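PDB 1VKZ: phosphoribosylamine--glycine ligase, which catalyses the ATP-dependent joining of 5-phosphoribosylamine to glycine, giving glycinamide ribonucleotide in the second step of de novo IMP biosynthesis. Local coordinates for residues T229-P237 against D292-L301; K385-Y393 against G403-A411. All coordinates share one frame; numbering follows the deposited sequence.

Contact 1: T229-P237 against D292-L301; sequences TGGMGSWGP and DPETEVIVTL
Gly231 O and Asp292 O, one from each segment, both accept a hydrogen bond from Arg374 NH1, which ties the loop before strand 233-236 to the cis peptide ahead of Pro293. Helix 294-301 lies on one face of an antiparallel sheet in which strand 233-236, from the ATP-grasp range, pairs with strand 327-334 of the C domain; strand and helix run nearly side by side at 29°, their axes 7.7 Å apart. Glycines let them come so near. Gly231, at positive phi, yields to the proline ring the place a CB would fill, with its CA 3.9 Å from Pro293 CD; farther on, Pro293 CG lies 3.9 Å from Gly233 O. At the N-cap the lack of an N-H costs proline nothing, since no preceding turn of helix could accept from it. Ser234, small and facing the helix, sets its CB 3.9 Å from Val297 CG2; a weak hydrogen bond from its OG to Pro293 O remains doubtful, because OG is modelled too near that methyl. Val297 places CG1 anti to its backbone N (chi1 178°), which brings this methyl 3.5 Å from Gly236 N, over backbone left bare by glycine. One turn later the branched end of Leu301 covers the cis peptide between Gly236 and Pro237: CD1 is 3.8 Å from Pro237 N, while CD2 approaches the ring at Pro237 CD, 4.0 Å away. Within the helix, Thr300 OG1 donates to Glu296 O at 2.7 Å, and Thr300 N reaches the same oxygen from the opposite face of its carbonyl plane.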
loop_
_atom_site.group_PDB
_atom_site.type_symbol
_atom_site.label_atom_id
_atom_site.label_comp_id
_atom_site.label_asym_id
_atom_site.label_seq_id
_atom_site.Cartn_x
_atom_site.Cartn_y
_atom_site.Cartn_z
ATOM N N THR A 229 -1.174 4.923 11.128
ATOM C CA THR A 229 -0.341 5.607 10.138
ATOM C C THR A 229 -0.436 4.793 8.861
ATOM O O THR A 229 -1.100 3.770 8.822
ATOM C CB THR A 229 1.165 5.693 10.584
ATOM O OG1 THR A 229 1.748 4.388 10.661
ATOM C CG2 THR A 229 1.311 6.231 11.972
ATOM N N GLY A 230 0.251 5.245 7.828
ATOM C CA GLY A 230 0.303 4.520 6.567
ATOM C C GLY A 230 1.336 3.412 6.573
ATOM O O GLY A 230 1.486 2.740 5.516
ATOM N N GLY A 231 2.065 3.304 7.720
ATOM C CA GLY A 231 2.958 2.195 8.097
ATOM C C GLY A 231 4.297 2.583 8.726
ATOM O O GLY A 231 5.060 3.311 8.131
HETATM N N MSE A 232 4.607 2.068 9.913
HETATM C CA MSE A 232 5.847 2.438 10.642
HETATM C C MSE A 232 7.030 1.442 10.491
HETATM O O MSE A 232 8.127 1.645 11.017
HETATM C CB MSE A 232 5.539 2.684 12.103
HETATM C CG MSE A 232 4.707 3.927 12.294
HETATM SE SE MSE A 232 5.676 5.556 11.715
HETATM C CE MSE A 232 6.905 5.858 13.366
ATOM N N GLY A 233 6.793 0.368 9.769
ATOM C CA GLY A 233 7.866 -0.508 9.384
ATOM C C GLY A 233 7.258 -1.781 8.878
ATOM O O GLY A 233 6.036 -1.969 8.923
ATOM N N SER A 234 8.118 -2.665 8.393
ATOM C CA SER A 234 7.693 -4.002 8.045
ATOM C C SER A 234 8.896 -4.901 7.964
ATOM O O SER A 234 10.050 -4.461 7.986
ATOM C CB SER A 234 6.924 -4.011 6.736
ATOM O OG SER A 234 7.748 -3.480 5.741
ATOM N N TRP A 235 8.617 -6.183 7.929
ATOM C CA TRP A 235 9.658 -7.107 7.678
ATOM C C TRP A 235 9.101 -8.252 6.898
ATOM O O TRP A 235 7.891 -8.390 6.768
ATOM C CB TRP A 235 10.274 -7.570 8.963
ATOM C CG TRP A 235 9.368 -8.335 9.805
ATOM C CD1 TRP A 235 8.548 -7.858 10.821
ATOM C CD2 TRP A 235 9.181 -9.743 9.774
ATOM N NE1 TRP A 235 7.857 -8.896 11.398
ATOM C CE2 TRP A 235 8.224 -10.068 10.777
ATOM C CE3 TRP A 235 9.722 -10.776 9.006
ATOM C CZ2 TRP A 235 7.809 -11.382 11.014
ATOM C CZ3 TRP A 235 9.309 -12.068 9.245
ATOM C CH2 TRP A 235 8.371 -12.366 10.244
ATOM N N GLY A 236 9.999 -9.053 6.347
ATOM C CA GLY A 236 9.592 -10.248 5.679
ATOM C C GLY A 236 10.811 -11.069 5.392
ATOM O O GLY A 236 11.946 -10.605 5.615
ATOM N N PRO A 237 10.580 -12.273 4.867
ATOM C CA PRO A 237 9.238 -12.746 4.579
ATOM C C PRO A 237 8.588 -13.436 5.767
ATOM O O PRO A 237 9.264 -14.042 6.558
ATOM C CB PRO A 237 9.458 -13.721 3.429
ATOM C CG PRO A 237 10.799 -14.253 3.635
ATOM C CD PRO A 237 11.590 -13.269 4.478
ATOM N N ASP A 292 3.044 0.487 1.120
ATOM C CA ASP A 292 4.201 1.281 1.561
ATOM C C ASP A 292 4.071 1.295 3.075
ATOM O O ASP A 292 3.161 1.912 3.581
ATOM C CB ASP A 292 4.096 2.708 1.035
ATOM C CG ASP A 292 5.446 3.456 0.966
ATOM O OD1 ASP A 292 6.395 3.202 1.715
ATOM O OD2 ASP A 292 5.638 4.368 0.150
ATOM N N PRO A 293 4.959 0.640 3.822
ATOM C CA PRO A 293 6.263 0.210 3.368
ATOM C C PRO A 293 6.432 -1.260 2.998
ATOM O O PRO A 293 7.545 -1.762 3.093
ATOM C CB PRO A 293 7.103 0.519 4.577
ATOM C CG PRO A 293 6.177 0.345 5.747
ATOM C CD PRO A 293 4.771 0.314 5.242
ATOM N N GLU A 294 5.388 -1.955 2.553
ATOM C CA GLU A 294 5.590 -3.366 2.167
ATOM C C GLU A 294 6.473 -3.530 0.932
ATOM O O GLU A 294 7.225 -4.468 0.826
ATOM C CB GLU A 294 4.267 -4.079 1.903
ATOM C CG GLU A 294 3.421 -4.338 3.140
ATOM C CD GLU A 294 2.284 -3.363 3.274
ATOM O OE1 GLU A 294 2.514 -2.166 3.023
ATOM O OE2 GLU A 294 1.177 -3.799 3.636
ATOM N N THR A 295 6.329 -2.632 -0.024
ATOM C CA THR A 295 7.110 -2.687 -1.265
ATOM C C THR A 295 8.603 -2.655 -1.015
ATOM O O THR A 295 9.359 -3.437 -1.604
ATOM C CB THR A 295 6.715 -1.509 -2.210
ATOM O OG1 THR A 295 5.351 -1.633 -2.663
ATOM C CG2 THR A 295 7.568 -1.501 -3.496
ATOM N N GLU A 296 9.031 -1.739 -0.153
ATOM C CA GLU A 296 10.444 -1.627 0.279
ATOM C C GLU A 296 10.961 -3.002 0.671
ATOM O O GLU A 296 12.019 -3.413 0.243
ATOM C CB GLU A 296 10.575 -0.662 1.476
ATOM C CG GLU A 296 10.402 0.812 1.140
ATOM C CD GLU A 296 8.969 1.332 1.116
ATOM O OE1 GLU A 296 7.997 0.623 0.729
ATOM O OE2 GLU A 296 8.817 2.520 1.451
ATOM N N VAL A 297 10.191 -3.722 1.473
ATOM C CA VAL A 297 10.633 -5.020 1.970
ATOM C C VAL A 297 10.648 -6.073 0.869
ATOM O O VAL A 297 11.609 -6.803 0.727
ATOM C CB VAL A 297 9.783 -5.476 3.162
ATOM C CG1 VAL A 297 10.214 -6.845 3.634
ATOM C CG2 VAL A 297 9.972 -4.521 4.289
ATOM N N ILE A 298 9.560 -6.159 0.130
ATOM C CA ILE A 298 9.397 -7.131 -0.938
ATOM C C ILE A 298 10.517 -6.960 -1.939
ATOM O O ILE A 298 11.189 -7.898 -2.294
ATOM C CB ILE A 298 8.006 -6.959 -1.619
ATOM C CG1 ILE A 298 6.879 -7.386 -0.662
ATOM C CG2 ILE A 298 7.929 -7.778 -2.913
ATOM C CD1 ILE A 298 5.402 -6.821 -1.012
ATOM N N VAL A 299 10.715 -5.737 -2.390
ATOM C CA VAL A 299 11.778 -5.403 -3.344
ATOM C C VAL A 299 13.172 -5.773 -2.829
ATOM O O VAL A 299 13.996 -6.300 -3.562
ATOM C CB VAL A 299 11.709 -3.897 -3.687
ATOM C CG1 VAL A 299 12.890 -3.448 -4.479
ATOM C CG2 VAL A 299 10.415 -3.594 -4.466
ATOM N N THR A 300 13.428 -5.499 -1.555
ATOM C CA THR A 300 14.731 -5.783 -0.987
ATOM C C THR A 300 14.905 -7.266 -0.873
ATOM O O THR A 300 16.012 -7.717 -0.821
ATOM C CB THR A 300 14.909 -5.138 0.398
ATOM O OG1 THR A 300 14.715 -3.735 0.305
ATOM C CG2 THR A 300 16.345 -5.249 0.872
ATOM N N LEU A 301 13.815 -8.032 -0.843
ATOM C CA LEU A 301 13.929 -9.498 -0.741
ATOM C C LEU A 301 14.326 -10.189 -2.040
ATOM O O LEU A 301 14.861 -11.282 -1.997
ATOM C CB LEU A 301 12.636 -10.121 -0.211
ATOM C CG LEU A 301 12.361 -9.893 1.274
ATOM C CD1 LEU A 301 10.942 -10.329 1.623
ATOM C CD2 LEU A 301 13.380 -10.613 2.150
#

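Contact 2: K385-Y393 against G403-A411; sequences KEEARRKAY and GKTYRRDIA
Tyr393 reaches from helix 385-398 into the C-terminal segment, between Tyr406 and Ile410, in the C domain, where residues 403-411 run back antiparallel along the helix and both pack on strand 327-334. From CB the ring is swung toward the tail by chi1 of -86°. CD1 and CE1 come first to Tyr406, with CE1 3.7 Å from Tyr406 CE2; Tyr406 meets the Tyr393 ring at its edge. At the other edge CE2 lies 3.7 Å from Ile410 O; nearer the tip, CZ is 3.9 Å from Ile410 CB. Tyr393 OH then accepts from Ile410 N at 2.9 Å, with an N-H...O angle of 151°; tyrosine suits the place because its ring spans the gap and its hydroxyl can accept from a backbone N-H. The hydroxyl's exact place is less sure, as it is modelled too close to Arg407 O. One turn earlier in the helix, Arg389 uses its aliphatic part. With CG anti to the backbone N (chi1 -165°), the chain runs beside the tail, and the small Ala411 lets it lie close. Ile410 O and Arg408 O lie near the plane of its guanidinium, at the edge, and Arg389 CD stands 3.2 Å from Ile410 O.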
loop_
_atom_site.group_PDB
_atom_site.type_symbol
_atom_site.label_atom_id
_atom_site.label_comp_id
_atom_site.label_asym_id
_atom_site.label_seq_id
_atom_site.Cartn_x
_atom_site.Cartn_y
_atom_site.Cartn_z
ATOM N N LYS A 385 15.793 -13.104 10.668
ATOM C CA LYS A 385 14.979 -11.942 10.954
ATOM C C LYS A 385 15.758 -11.034 11.908
ATOM O O LYS A 385 15.731 -9.804 11.763
ATOM C CB LYS A 385 13.621 -12.368 11.523
ATOM C CG LYS A 385 12.772 -11.218 12.005
ATOM C CD LYS A 385 11.345 -11.617 12.285
ATOM C CE LYS A 385 11.066 -11.887 13.756
ATOM N NZ LYS A 385 9.634 -11.583 14.045
ATOM N N GLU A 386 16.492 -11.635 12.851
ATOM C CA GLU A 386 17.226 -10.856 13.840
ATOM C C GLU A 386 18.422 -10.144 13.202
ATOM O O GLU A 386 18.772 -9.030 13.612
ATOM C CB GLU A 386 17.647 -11.724 15.038
ATOM N N GLU A 387 19.030 -10.760 12.191
ATOM C CA GLU A 387 20.174 -10.141 11.519
ATOM C C GLU A 387 19.701 -8.903 10.799
ATOM O O GLU A 387 20.244 -7.815 10.977
ATOM C CB GLU A 387 20.837 -11.105 10.529
ATOM C CG GLU A 387 22.080 -10.526 9.840
ATOM C CD GLU A 387 22.846 -11.533 8.985
ATOM O OE1 GLU A 387 22.802 -12.757 9.304
ATOM O OE2 GLU A 387 23.507 -11.090 7.996
ATOM N N ALA A 388 18.673 -9.103 9.984
ATOM C CA ALA A 388 17.933 -8.028 9.311
ATOM C C ALA A 388 17.470 -6.909 10.269
ATOM O O ALA A 388 17.583 -5.719 9.953
ATOM C CB ALA A 388 16.745 -8.612 8.590
ATOM N N ARG A 389 16.965 -7.289 11.437
ATOM C CA ARG A 389 16.516 -6.306 12.426
ATOM C C ARG A 389 17.657 -5.414 12.946
ATOM O O ARG A 389 17.558 -4.190 12.899
ATOM C CB ARG A 389 15.806 -6.997 13.594
ATOM C CG ARG A 389 15.000 -6.064 14.486
ATOM C CD ARG A 389 14.529 -6.710 15.774
ATOM N NE ARG A 389 15.604 -6.853 16.764
ATOM C CZ ARG A 389 15.677 -6.207 17.941
ATOM N NH1 ARG A 389 14.734 -5.338 18.328
ATOM N NH2 ARG A 389 16.708 -6.445 18.752
ATOM N N ARG A 390 18.734 -6.015 13.430
ATOM C CA ARG A 390 19.865 -5.223 13.926
ATOM C C ARG A 390 20.430 -4.298 12.832
ATOM O O ARG A 390 20.643 -3.114 13.063
ATOM C CB ARG A 390 20.949 -6.128 14.506
ATOM N N LYS A 391 20.647 -4.814 11.633
ATOM C CA LYS A 391 21.200 -3.973 10.575
ATOM C C LYS A 391 20.309 -2.735 10.331
ATOM O O LYS A 391 20.798 -1.604 10.293
ATOM C CB LYS A 391 21.441 -4.767 9.285
ATOM C CG LYS A 391 22.588 -5.765 9.379
ATOM C CD LYS A 391 23.084 -6.174 7.979
ATOM C CE LYS A 391 23.874 -7.499 7.976
ATOM N NZ LYS A 391 23.613 -8.329 6.750
ATOM N N ALA A 392 19.007 -2.954 10.205
ATOM C CA ALA A 392 18.063 -1.861 9.994
ATOM C C ALA A 392 18.231 -0.803 11.083
ATOM O O ALA A 392 18.389 0.390 10.791
ATOM C CB ALA A 392 16.648 -2.388 9.998
ATOM N N TYR A 393 18.215 -1.256 12.342
ATOM C CA TYR A 393 18.249 -0.362 13.506
ATOM C C TYR A 393 19.598 0.319 13.686
ATOM O O TYR A 393 19.650 1.501 14.033
ATOM C CB TYR A 393 17.805 -1.113 14.782
ATOM C CG TYR A 393 16.310 -1.098 14.933
ATOM C CD1 TYR A 393 15.649 0.073 15.297
ATOM C CD2 TYR A 393 15.551 -2.227 14.676
ATOM C CE1 TYR A 393 14.244 0.119 15.398
ATOM C CE2 TYR A 393 14.157 -2.198 14.764
ATOM C CZ TYR A 393 13.507 -1.016 15.127
ATOM O OH TYR A 393 12.139 -0.989 15.243
ATOM N N GLY A 403 13.503 15.771 15.884
ATOM C CA GLY A 403 12.215 15.135 16.091
ATOM C C GLY A 403 12.076 13.801 15.409
ATOM O O GLY A 403 10.963 13.375 15.122
ATOM N N LYS A 404 13.210 13.138 15.168
ATOM C CA LYS A 404 13.261 11.875 14.425
ATOM C C LYS A 404 12.464 10.809 15.163
ATOM O O LYS A 404 12.799 10.461 16.291
ATOM C CB LYS A 404 14.722 11.444 14.236
ATOM C CG LYS A 404 14.966 9.939 14.094
ATOM C CD LYS A 404 16.452 9.657 13.811
ATOM C CE LYS A 404 16.905 8.307 14.408
ATOM N NZ LYS A 404 18.359 8.247 14.702
ATOM N N THR A 405 11.424 10.292 14.511
ATOM C CA THR A 405 10.412 9.462 15.159
ATOM C C THR A 405 10.355 8.019 14.625
ATOM O O THR A 405 10.085 7.781 13.432
ATOM C CB THR A 405 9.044 10.124 14.950
ATOM O OG1 THR A 405 9.035 11.415 15.574
ATOM C CG2 THR A 405 7.939 9.352 15.649
ATOM N N TYR A 406 10.574 7.059 15.512
ATOM C CA TYR A 406 10.535 5.685 15.108
ATOM C C TYR A 406 10.168 4.693 16.186
ATOM O O TYR A 406 10.187 5.009 17.359
ATOM C CB TYR A 406 11.846 5.281 14.446
ATOM C CG TYR A 406 13.065 5.103 15.318
ATOM C CD1 TYR A 406 13.917 6.159 15.555
ATOM C CD2 TYR A 406 13.435 3.848 15.799
ATOM C CE1 TYR A 406 15.081 5.985 16.301
ATOM C CE2 TYR A 406 14.609 3.661 16.548
ATOM C CZ TYR A 406 15.423 4.735 16.782
ATOM O OH TYR A 406 16.585 4.613 17.508
ATOM N N ARG A 407 9.821 3.482 15.734
ATOM C CA ARG A 407 9.466 2.363 16.588
ATOM C C ARG A 407 10.642 1.434 16.729
ATOM O O ARG A 407 11.184 0.959 15.729
ATOM C CB ARG A 407 8.343 1.546 15.970
ATOM C CG ARG A 407 7.029 2.237 15.914
ATOM C CD ARG A 407 5.924 1.365 15.341
ATOM N NE ARG A 407 5.588 0.248 16.219
ATOM C CZ ARG A 407 4.483 -0.478 16.156
ATOM N NH1 ARG A 407 3.536 -0.225 15.260
ATOM N NH2 ARG A 407 4.322 -1.479 17.002
ATOM N N ARG A 408 11.009 1.149 17.971
ATOM C CA ARG A 408 12.090 0.200 18.280
ATOM C C ARG A 408 11.523 -1.205 18.399
ATOM O O ARG A 408 12.248 -2.165 18.643
ATOM C CB ARG A 408 12.755 0.592 19.591
ATOM C CG ARG A 408 13.323 1.992 19.572
ATOM C CD ARG A 408 13.063 2.770 20.826
ATOM N NE ARG A 408 14.150 3.703 21.087
ATOM C CZ ARG A 408 14.359 4.834 20.413
ATOM N NH1 ARG A 408 13.562 5.206 19.403
ATOM N NH2 ARG A 408 15.389 5.605 20.758
ATOM N N ASP A 409 10.210 -1.258 18.218
ATOM C CA ASP A 409 9.358 -2.431 18.165
ATOM C C ASP A 409 9.602 -3.423 17.029
ATOM O O ASP A 409 9.233 -4.583 17.144
ATOM C CB ASP A 409 7.928 -1.895 17.937
ATOM C CG ASP A 409 6.891 -2.747 18.556
ATOM O OD1 ASP A 409 6.069 -3.338 17.821
ATOM O OD2 ASP A 409 6.827 -2.883 19.787
ATOM N N ILE A 410 10.160 -2.961 15.914
ATOM C CA ILE A 410 9.983 -3.661 14.651
ATOM C C ILE A 410 10.691 -5.007 14.617
ATOM O O ILE A 410 11.837 -5.099 15.004
ATOM C CB ILE A 410 10.372 -2.702 13.465
ATOM C CG1 ILE A 410 9.312 -1.599 13.384
ATOM C CG2 ILE A 410 10.453 -3.424 12.138
ATOM C CD1 ILE A 410 9.702 -0.426 12.564
ATOM N N ALA A 411 9.962 -6.051 14.211
ATOM C CA ALA A 411 10.520 -7.373 13.905
ATOM C C ALA A 411 11.258 -8.035 15.057
ATOM O O ALA A 411 10.918 -7.838 16.226
ATOM C CB ALA A 411 11.421 -7.279 12.674
#

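Contacts 1 and 2, with centres 12 Å apart, lie against the same antiparallel sheet and meet directly at strand 233-236. Ser234 turns to the helix of contact 1, whereas the neighbouring Trp235 points away from that helix, and its ring packs on contact 2: its CD1 is 3.5 Å from Ala411 CB and its CZ2 3.5 Å from Lys385 NZ. Just before the strand, CB of Met232, modelled as selenomethionine, packs 3.5 Å from Arg407 CD. Contact 1 is the one near the predicted active site, with the side chain of Glu294 about 4 Å from that of Ser198 (ATP) and about 8 Å from that of Asn287 (magnesium); contact 2 lies away from both.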